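Local coordinates for protein regulator of polyketide synthase expression (Bifidobacterium adolescentis, PDB 3ONQ) that is of unknown function but probably binds DNA through a C-terminal PucR-type helix-turn-helix domain and regulates polyketide synthase expression, at residues 72-77 and 116-121. Sequence-based numbering, arbitrary orientation.
Sequences LAIRKA and PAFSED
Ala73 and Ala117 meet methyl to methyl, with CB of Ala73 3.7 Å from CB of Ala117, each CB directed at the opposite segment. Such short side chains let the helix and the 3-10 turn come close, and the CA atoms of Ala73 and Ala117 lie 6.5 Å apart. The second touch is made by longer groups. Ile74 extends its CG1 branch with CG1 anti to the carbonyl carbon (chi1 -61°) and CD1 trans beyond it (chi2 179°), which carries the terminal methyl out to the far end of the Phe118 ring. There CD1 of Ile74 lies 3.8 Å from CZ of Phe118, and CE2 of Phe118 is 4.0 Å from the same methyl. The methyl approaches the ring obliquely, and the two side chains cross at about a right angle, with only the terminal methyl of Ile74 touching the CZ/CE2 end of the ring. No hydrogen bond joins the two segments; the contact is wholly apolar and small, burying 122 Å² in all. Just outside, O of Ala117 is hydrogen-bonded to OG1 of Thr70, three residues before Ala73 on helix 67-80. The contact thus packs that helix against the loop joining helix 107-114 to strand 124-131, as part of the apolar helix-on-sheet packing of an alpha-beta-alpha sandwich. Ile74 and Phe118 both touch Leu95 of strand 94-100 in the mixed sheet, while Ile74 also reaches Ile88 of strand 86-91 and Val114 of helix 107-114.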
# COMPACT_ATOMS: atom_id res chain seq x y z
N LEU B 72 -10.73 15.11 -30.14
CA LEU B 72 -11.84 14.65 -30.96
C LEU B 72 -11.43 13.41 -31.73
O LEU B 72 -12.15 12.41 -31.76
CB LEU B 72 -12.28 15.75 -31.92
CG LEU B 72 -13.39 15.34 -32.89
CD1 LEU B 72 -14.57 14.75 -32.13
CD2 LEU B 72 -13.82 16.52 -33.75
N ALA B 73 -10.25 13.48 -32.34
CA ALA B 73 -9.68 12.36 -33.06
C ALA B 73 -9.59 11.11 -32.18
O ALA B 73 -9.98 10.03 -32.59
CB ALA B 73 -8.33 12.72 -33.61
N ILE B 74 -9.08 11.27 -30.96
CA ILE B 74 -8.91 10.12 -30.06
C ILE B 74 -10.26 9.54 -29.60
O ILE B 74 -10.45 8.33 -29.59
CB ILE B 74 -8.07 10.49 -28.82
CG1 ILE B 74 -6.67 10.92 -29.23
CG2 ILE B 74 -8.00 9.31 -27.87
CD1 ILE B 74 -5.79 11.33 -28.05
N ARG B 75 -11.19 10.40 -29.21
CA ARG B 75 -12.51 9.88 -28.83
C ARG B 75 -13.19 9.14 -29.99
O ARG B 75 -13.83 8.12 -29.78
CB ARG B 75 -13.40 10.97 -28.25
CG ARG B 75 -12.81 11.61 -27.00
CD ARG B 75 -13.80 12.53 -26.28
NE ARG B 75 -13.11 13.31 -25.26
CZ ARG B 75 -12.83 12.87 -24.03
NH1 ARG B 75 -13.22 11.65 -23.66
NH2 ARG B 75 -12.18 13.65 -23.17
N LYS B 76 -13.03 9.65 -31.20
CA LYS B 76 -13.63 9.00 -32.36
C LYS B 76 -12.98 7.64 -32.63
O LYS B 76 -13.65 6.65 -32.95
CB LYS B 76 -13.51 9.89 -33.60
CG LYS B 76 -13.94 9.18 -34.88
CD LYS B 76 -13.70 10.03 -36.13
CE LYS B 76 -14.03 9.25 -37.40
NZ LYS B 76 -15.45 8.79 -37.42
N ALA B 77 -11.66 7.58 -32.50
CA ALA B 77 -10.94 6.35 -32.77
C ALA B 77 -11.34 5.28 -31.77
O ALA B 77 -11.57 4.13 -32.14
CB ALA B 77 -9.44 6.58 -32.76
N PRO B 116 -1.91 10.00 -36.24
CA PRO B 116 -1.94 11.22 -37.06
C PRO B 116 -2.32 12.47 -36.25
O PRO B 116 -1.96 13.57 -36.65
CB PRO B 116 -3.03 10.91 -38.10
CG PRO B 116 -3.09 9.43 -38.16
CD PRO B 116 -2.82 8.97 -36.76
N ALA B 117 -3.02 12.29 -35.14
CA ALA B 117 -3.40 13.43 -34.31
C ALA B 117 -2.26 13.92 -33.41
O ALA B 117 -2.46 14.85 -32.61
CB ALA B 117 -4.62 13.10 -33.48
N PHE B 118 -1.09 13.30 -33.51
CA PHE B 118 0.05 13.70 -32.68
C PHE B 118 1.19 14.17 -33.58
O PHE B 118 1.46 13.58 -34.62
CB PHE B 118 0.56 12.55 -31.79
CG PHE B 118 -0.35 12.22 -30.65
CD1 PHE B 118 -0.27 12.91 -29.45
CD2 PHE B 118 -1.29 11.19 -30.76
CE1 PHE B 118 -1.13 12.61 -28.39
CE2 PHE B 118 -2.15 10.88 -29.71
CZ PHE B 118 -2.06 11.59 -28.52
N SER B 119 1.86 15.23 -33.16
CA SER B 119 2.95 15.79 -33.94
C SER B 119 4.03 14.76 -34.24
O SER B 119 4.48 14.03 -33.36
CB SER B 119 3.57 17.00 -33.24
OG SER B 119 4.81 17.31 -33.83
N GLU B 120 4.44 14.72 -35.51
CA GLU B 120 5.52 13.85 -35.96
C GLU B 120 6.87 14.35 -35.46
O GLU B 120 7.86 13.63 -35.49
CB GLU B 120 5.55 13.78 -37.49
CG GLU B 120 4.30 13.16 -38.13
CD GLU B 120 4.32 11.64 -38.13
OE1 GLU B 120 5.41 11.06 -38.31
OE2 GLU B 120 3.25 11.03 -37.93
N ASP B 121 6.91 15.60 -35.00
CA ASP B 121 8.17 16.25 -34.62
C ASP B 121 8.43 16.13 -33.12
O ASP B 121 9.42 16.65 -32.61
CB ASP B 121 8.16 17.73 -34.99
CG ASP B 121 8.01 17.96 -36.49
OD1 ASP B 121 8.67 17.25 -37.28
OD2 ASP B 121 7.24 18.87 -36.87